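Local coordinates for protein acyl-CoA hydrolase (Bacillus halodurans, PDB 1VPM) that binds coenzyme A and probably hydrolyses the thioester of long-chain fatty acyl-CoAs, as a hot-dog-fold thioesterase of the acyl coenzyme A hydrolase family, at residues N63-T68 against V127-S132; E87-V92 against Y103-S108. All coordinates share one frame; numbering follows the deposited sequence.

Contact 1: N63-T68 against V127-S132. With COA (coenzyme A), chain D.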
loop_
_atom_site.group_PDB
_atom_site.type_symbol
_atom_site.label_atom_id
_atom_site.label_comp_id
_atom_site.label_asym_id
_atom_site.label_seq_id
_atom_site.Cartn_x
_atom_site.Cartn_y
_atom_site.Cartn_z
ATOM N N ASN A 63 -13.837 13.533 20.555
ATOM C CA ASN A 63 -12.596 14.288 20.479
ATOM C C ASN A 63 -11.431 13.580 21.203
ATOM O O ASN A 63 -10.730 14.155 22.034
ATOM C CB ASN A 63 -12.817 15.720 20.976
ATOM C CG ASN A 63 -13.810 16.501 20.115
ATOM O OD1 ASN A 63 -14.976 16.642 20.474
ATOM N ND2 ASN A 63 -13.361 16.963 18.956
ATOM N N SER A 64 -11.218 12.316 20.832
ATOM C CA SER A 64 -10.304 11.418 21.527
ATOM C C SER A 64 -9.791 10.388 20.579
ATOM O O SER A 64 -10.452 10.060 19.607
ATOM C CB SER A 64 -11.005 10.640 22.664
ATOM O OG SER A 64 -11.557 11.509 23.635
ATOM N N ALA A 65 -8.642 9.800 20.902
ATOM C CA ALA A 65 -8.318 8.508 20.302
ATOM C C ALA A 65 -9.415 7.498 20.653
ATOM O O ALA A 65 -10.083 7.620 21.684
ATOM C CB ALA A 65 -6.985 8.001 20.837
ATOM N N VAL A 66 -9.591 6.508 19.787
ATOM C CA VAL A 66 -10.577 5.459 20.022
ATOM C C VAL A 66 -10.001 4.098 19.664
ATOM O O VAL A 66 -9.019 3.992 18.932
ATOM C CB VAL A 66 -11.879 5.728 19.259
ATOM C CG1 VAL A 66 -12.447 7.041 19.623
ATOM C CG2 VAL A 66 -11.635 5.682 17.722
ATOM N N VAL A 67 -10.618 3.045 20.195
ATOM C CA VAL A 67 -10.275 1.684 19.798
ATOM C C VAL A 67 -11.588 0.960 19.528
ATOM O O VAL A 67 -12.629 1.340 20.063
ATOM C CB VAL A 67 -9.507 0.897 20.882
ATOM C CG1 VAL A 67 -8.151 1.553 21.147
ATOM C CG2 VAL A 67 -10.276 0.772 22.159
ATOM N N THR A 68 -11.524 -0.046 18.659
ATOM C CA THR A 68 -12.704 -0.824 18.329
ATOM C C THR A 68 -12.877 -1.951 19.346
ATOM O O THR A 68 -12.011 -2.808 19.473
ATOM C CB THR A 68 -12.597 -1.413 16.956
ATOM O OG1 THR A 68 -12.382 -0.349 16.010
ATOM C CG2 THR A 68 -13.893 -2.202 16.600
ATOM N N VAL A 127 -14.598 2.622 21.730
ATOM C CA VAL A 127 -14.291 3.076 23.085
ATOM C C VAL A 127 -13.311 4.197 23.002
ATOM O O VAL A 127 -12.291 4.043 22.374
ATOM C CB VAL A 127 -13.777 1.912 23.977
ATOM C CG1 VAL A 127 -13.391 2.427 25.342
ATOM C CG2 VAL A 127 -14.875 0.875 24.124
ATOM N N ALA A 128 -13.632 5.336 23.601
ATOM C CA ALA A 128 -12.693 6.470 23.670
ATOM C C ALA A 128 -11.632 6.159 24.695
ATOM O O ALA A 128 -11.965 5.627 25.766
ATOM C CB ALA A 128 -13.446 7.735 24.087
ATOM N N VAL A 129 -10.385 6.484 24.390
ATOM C CA VAL A 129 -9.270 6.271 25.288
ATOM C C VAL A 129 -8.442 7.534 25.504
ATOM O O VAL A 129 -8.294 8.338 24.574
ATOM C CB VAL A 129 -8.365 5.107 24.844
ATOM C CG1 VAL A 129 -9.171 3.821 24.752
ATOM C CG2 VAL A 129 -7.603 5.386 23.549
ATOM N N ASP A 130 -7.928 7.690 26.730
ATOM C CA ASP A 130 -7.032 8.815 27.067
ATOM C C ASP A 130 -5.632 8.494 26.549
ATOM O O ASP A 130 -5.428 7.446 25.933
ATOM C CB ASP A 130 -7.029 9.136 28.579
ATOM C CG ASP A 130 -6.482 8.005 29.436
ATOM O OD1 ASP A 130 -5.728 7.138 28.950
ATOM O OD2 ASP A 130 -6.836 7.964 30.630
ATOM N N GLU A 131 -4.662 9.368 26.808
ATOM C CA GLU A 131 -3.321 9.202 26.219
ATOM C C GLU A 131 -2.543 7.985 26.727
ATOM O O GLU A 131 -1.571 7.554 26.094
ATOM C CB GLU A 131 -2.507 10.476 26.376
ATOM C CG GLU A 131 -3.072 11.616 25.515
ATOM N N SER A 132 -2.996 7.412 27.835
ATOM C CA SER A 132 -2.457 6.156 28.334
ATOM C C SER A 132 -3.241 4.954 27.839
ATOM O O SER A 132 -2.950 3.826 28.233
ATOM C CB SER A 132 -2.480 6.151 29.855
ATOM O OG SER A 132 -3.810 6.126 30.332
HETATM N N1A COA D . -18.421 -5.241 22.763
HETATM C C2A COA D . -19.137 -4.119 23.066
HETATM N N3A COA D . -18.739 -3.319 24.152
HETATM C C4A COA D . -17.639 -3.658 24.882
HETATM C C5A COA D . -16.904 -4.818 24.583
HETATM C C6A COA D . -17.300 -5.628 23.514
HETATM N N6A COA D . -16.686 -6.811 23.321
HETATM N N7A COA D . -15.884 -4.915 25.492
HETATM C C8A COA D . -15.960 -3.851 26.340
HETATM N N9A COA D . -17.037 -3.081 25.976
HETATM C C1B COA D . -17.357 -1.766 26.499
HETATM C C2B COA D . -17.783 -1.871 27.946
HETATM O O2B COA D . -19.115 -2.303 28.041
HETATM C C3B COA D . -17.561 -0.443 28.417
HETATM O O3B COA D . -18.771 0.248 28.162
HETATM P P3B COA D . -19.271 1.521 28.984
HETATM O O7A COA D . -20.161 1.050 30.062
HETATM O O8A COA D . -20.043 2.476 28.166
HETATM O O9A COA D . -18.043 2.254 29.440
HETATM C C4B COA D . -16.362 0.015 27.574
HETATM O O4B COA D . -16.185 -0.995 26.578
HETATM C C5B COA D . -15.049 0.123 28.355
HETATM O O5B COA D . -14.785 -1.145 28.953
HETATM P P1A COA D . -14.361 -1.346 30.522
HETATM O O1A COA D . -15.013 -2.610 31.042
HETATM O O2A COA D . -14.656 -0.109 31.346
HETATM O O3A COA D . -12.753 -1.482 30.526
HETATM P P2A COA D . -11.840 -2.576 29.756
HETATM O O4A COA D . -12.460 -3.956 29.905
HETATM O O5A COA D . -10.434 -2.411 30.308
HETATM O O6A COA D . -11.809 -2.127 28.193
HETATM C CBP COA D . -11.769 -2.761 25.888
HETATM C CCP COA D . -12.560 -2.801 27.195
HETATM C CDP COA D . -12.706 -3.041 24.709
HETATM C CEP COA D . -11.200 -1.331 25.758
HETATM C CAP COA D . -10.628 -3.818 25.947
HETATM O OAP COA D . -11.051 -5.158 26.171
HETATM C C9P COA D . -9.777 -3.729 24.695
HETATM O O9P COA D . -8.798 -2.716 24.670
HETATM N N8P COA D . -9.963 -4.556 23.654
HETATM C C7P COA D . -9.092 -4.368 22.509
HETATM C C6P COA D . -9.552 -3.192 21.641
HETATM C C5P COA D . -8.681 -3.067 20.408
HETATM O O5P COA D . -7.473 -2.786 20.555
HETATM N N4P COA D . -9.249 -3.287 19.218
HETATM C C3P COA D . -8.512 -3.126 17.994
HETATM C C2P COA D . -7.979 -4.391 17.321
HETATM S S1P COA D . -7.180 -5.726 18.309
HETATM O O HOH W 1 -7.239 10.555 23.365
#
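V67 lays its CG2 methyl between two valines of the facing strand, 4.1 Å from V127 CB and 4.2 Å from V129 CG1. With chi1 at -64°, CG2 sits between the backbone N and the carbonyl carbon, and it is this branch that meets V127 and V129. Further along the same face V129 CG2 meets A65 CB at 3.8 Å, so a short apolar row covers this side of the antiparallel pair. V67 and V127 form a hydrogen-bonded pair: V67 N reaches V127 O in the plane of that carbonyl, and V127 N returns a bond of 2.9 Å to V67 O. Past V66 and A128, V129 N donates to A65 O at 3.0 Å from 37° above the carbonyl plane, and a water accepts from A65 N and donates to V129 O. The other end of the contact borders the coenzyme A site. The pantetheine N4P donates to T68 O (2.8 Å), and V127 CG2 touches the ribose oxygen O4B at 3.4 Å. The hydroxyl OG1 of T68 is hydrogen-bonded to D51. On the opposite face V66 and A128 pack against helix 43-62, the central helix of the hot-dog fold, and on M100 of strand 99-109, whereas A65, V67 and V129 are covered by H37, N36 and L38 of a second subunit.

Contact 2: E87-V92 against Y103-S108; sequences ELEGFV and YVRVHS
A beta hairpin of the hot-dog sheet, strands 85-95 and 99-109, contains this contact. The strands run antiparallel at 169°, and the pairs E87-H107, E89-R105 and F91-Y103 each close two backbone hydrogen bonds. L88 and V106 lie side by side on the face toward helix 43-62, with L88 CD2 3.7 Å from V106 CG2; G90 brings no side chain there beside V104. The other face is polar and aromatic. E89 extends its chain, CG anti to the backbone N (chi1 -178°), and R105 runs alongside it. R105 NE donates almost straight (171°) to E89 OE1 at 2.9 Å, within the guanidinium plane but from well above the carboxylate plane. R23 takes the other carboxylate oxygen, E89 OE2, and E147 pairs with R105 NH1, so both charged groups have a second partner. F91 CE1 lies over one guanidinium face, 3.8 Å from R105 NH2. The F91 ring leans obliquely on Y103, with F91 CZ 3.5 Å from Y103 CD2, and Y103 OH is hydrogen-bonded to E121. Near H107 a water lies in the imidazole plane, 2.9 Å from H107 ND1, and donates to E87 O at 3.1 Å.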
loop_
_atom_site.group_PDB
_atom_site.type_symbol
_atom_site.label_atom_id
_atom_site.label_comp_id
_atom_site.label_asym_id
_atom_site.label_seq_id
_atom_site.Cartn_x
_atom_site.Cartn_y
_atom_site.Cartn_z
ATOM N N GLU A 87 -19.594 3.708 -1.179
ATOM C CA GLU A 87 -20.013 4.866 -0.408
ATOM C C GLU A 87 -20.333 4.374 1.025
ATOM O O GLU A 87 -21.171 3.534 1.174
ATOM C CB GLU A 87 -21.279 5.445 -1.007
ATOM C CG GLU A 87 -21.188 5.714 -2.526
ATOM C CD GLU A 87 -22.553 6.138 -3.162
ATOM O OE1 GLU A 87 -23.640 5.930 -2.517
ATOM O OE2 GLU A 87 -22.498 6.678 -4.304
ATOM N N LEU A 88 -19.715 4.996 2.000
ATOM C CA LEU A 88 -19.928 4.648 3.377
ATOM C C LEU A 88 -20.409 5.869 4.160
ATOM O O LEU A 88 -19.928 7.006 3.887
ATOM C CB LEU A 88 -18.626 4.127 4.004
ATOM C CG LEU A 88 -17.989 2.834 3.427
ATOM C CD1 LEU A 88 -16.839 3.220 2.489
ATOM C CD2 LEU A 88 -17.489 1.974 4.538
ATOM N N GLU A 89 -21.280 5.597 5.138
ATOM C CA GLU A 89 -21.753 6.644 6.043
ATOM C C GLU A 89 -21.860 6.087 7.438
ATOM O O GLU A 89 -22.426 5.028 7.612
ATOM C CB GLU A 89 -23.118 7.170 5.586
ATOM C CG GLU A 89 -23.660 8.297 6.459
ATOM C CD GLU A 89 -25.067 8.728 6.096
ATOM O OE1 GLU A 89 -25.746 8.108 5.254
ATOM O OE2 GLU A 89 -25.505 9.737 6.653
ATOM N N GLY A 90 -21.336 6.812 8.396
ATOM C CA GLY A 90 -21.333 6.398 9.772
ATOM C C GLY A 90 -21.845 7.518 10.673
ATOM O O GLY A 90 -21.646 8.709 10.353
ATOM N N PHE A 91 -22.494 7.127 11.745
ATOM C CA PHE A 91 -22.801 8.048 12.842
ATOM C C PHE A 91 -23.014 7.337 14.150
ATOM O O PHE A 91 -23.374 6.164 14.192
ATOM C CB PHE A 91 -23.993 8.938 12.489
ATOM C CG PHE A 91 -25.178 8.217 11.963
ATOM C CD1 PHE A 91 -25.340 8.008 10.598
ATOM C CD2 PHE A 91 -26.191 7.832 12.814
ATOM C CE1 PHE A 91 -26.477 7.399 10.116
ATOM C CE2 PHE A 91 -27.330 7.228 12.329
ATOM C CZ PHE A 91 -27.472 7.033 10.971
ATOM N N VAL A 92 -22.744 8.074 15.225
ATOM C CA VAL A 92 -22.952 7.585 16.579
ATOM C C VAL A 92 -24.449 7.567 16.806
ATOM O O VAL A 92 -25.127 8.576 16.607
ATOM C CB VAL A 92 -22.228 8.485 17.626
ATOM C CG1 VAL A 92 -22.587 8.061 19.018
ATOM C CG2 VAL A 92 -20.767 8.417 17.447
ATOM N N TYR A 103 -23.281 3.215 13.920
ATOM C CA TYR A 103 -23.957 2.594 12.768
ATOM C C TYR A 103 -23.240 3.006 11.494
ATOM O O TYR A 103 -22.925 4.188 11.282
ATOM C CB TYR A 103 -25.438 3.031 12.748
ATOM C CG TYR A 103 -26.146 2.745 11.436
ATOM C CD1 TYR A 103 -26.643 1.486 11.151
ATOM C CD2 TYR A 103 -26.280 3.748 10.459
ATOM C CE1 TYR A 103 -27.302 1.232 9.926
ATOM C CE2 TYR A 103 -26.947 3.515 9.270
ATOM C CZ TYR A 103 -27.412 2.271 8.976
ATOM O OH TYR A 103 -28.054 2.108 7.779
ATOM N N VAL A 104 -22.993 2.028 10.630
ATOM C CA VAL A 104 -22.405 2.249 9.336
ATOM C C VAL A 104 -23.267 1.595 8.258
ATOM O O VAL A 104 -23.577 0.449 8.348
ATOM C CB VAL A 104 -20.958 1.720 9.265
ATOM C CG1 VAL A 104 -20.355 1.983 7.906
ATOM C CG2 VAL A 104 -20.061 2.385 10.316
ATOM N N ARG A 105 -23.507 2.340 7.169
ATOM C CA ARG A 105 -24.155 1.806 5.955
ATOM C C ARG A 105 -23.191 1.934 4.797
ATOM O O ARG A 105 -22.472 2.952 4.635
ATOM C CB ARG A 105 -25.484 2.466 5.656
ATOM C CG ARG A 105 -25.581 3.966 5.764
ATOM C CD ARG A 105 -26.969 4.434 5.239
ATOM N NE ARG A 105 -27.306 5.756 5.755
ATOM C CZ ARG A 105 -28.368 6.002 6.528
ATOM N NH1 ARG A 105 -29.186 5.039 6.933
ATOM N NH2 ARG A 105 -28.587 7.232 6.948
ATOM N N VAL A 106 -23.197 0.908 3.958
ATOM C CA VAL A 106 -22.323 0.843 2.787
ATOM C C VAL A 106 -23.190 0.567 1.534
ATOM O O VAL A 106 -24.034 -0.331 1.513
ATOM C CB VAL A 106 -21.278 -0.275 2.938
ATOM C CG1 VAL A 106 -20.383 -0.295 1.720
ATOM C CG2 VAL A 106 -20.487 -0.162 4.250
ATOM N N HIS A 107 -22.989 1.378 0.497
ATOM C CA HIS A 107 -23.633 1.205 -0.830
ATOM C C HIS A 107 -22.545 1.116 -1.878
ATOM O O HIS A 107 -21.438 1.642 -1.685
ATOM C CB HIS A 107 -24.515 2.408 -1.212
ATOM C CG HIS A 107 -25.781 2.489 -0.423
ATOM N ND1 HIS A 107 -25.821 2.973 0.869
ATOM C CD2 HIS A 107 -27.045 2.142 -0.751
ATOM C CE1 HIS A 107 -27.074 2.916 1.302
ATOM N NE2 HIS A 107 -27.839 2.424 0.334
ATOM N N SER A 108 -22.856 0.409 -2.960
ATOM C CA SER A 108 -22.033 0.470 -4.173
ATOM C C SER A 108 -22.690 1.411 -5.152
ATOM O O SER A 108 -23.916 1.450 -5.252
ATOM C CB SER A 108 -21.861 -0.903 -4.814
ATOM O OG SER A 108 -23.139 -1.480 -5.054
HETATM O O HOH W 2 -23.883 4.414 2.389
HETATM O O HOH W 3 -28.076 10.335 6.628
#

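Within this chain both contacts lie in one antiparallel sheet, ordered 24-29, 85-95, 99-109, 116-129, 65-75. Contact 2 joins the second and third of these strands and contact 1 the fourth and fifth, so the neighbouring strands 99-109 and 116-129 connect them. Their centres are 21 Å apart and their nearest atoms about 9 Å. In sequence, both strands of contact 2 fall between the two segments of contact 1: strand 65-75 leads into the hairpin, and strand 116-129 returns from it. Helix 43-62 packs on one face of both. Contact 1 thus lies at the ligand and subunit boundary, while contact 2 is in the middle of the sheet, touched by no other chain of the assembly, with the V106 side chain about 7 Å from a bound coenzyme A.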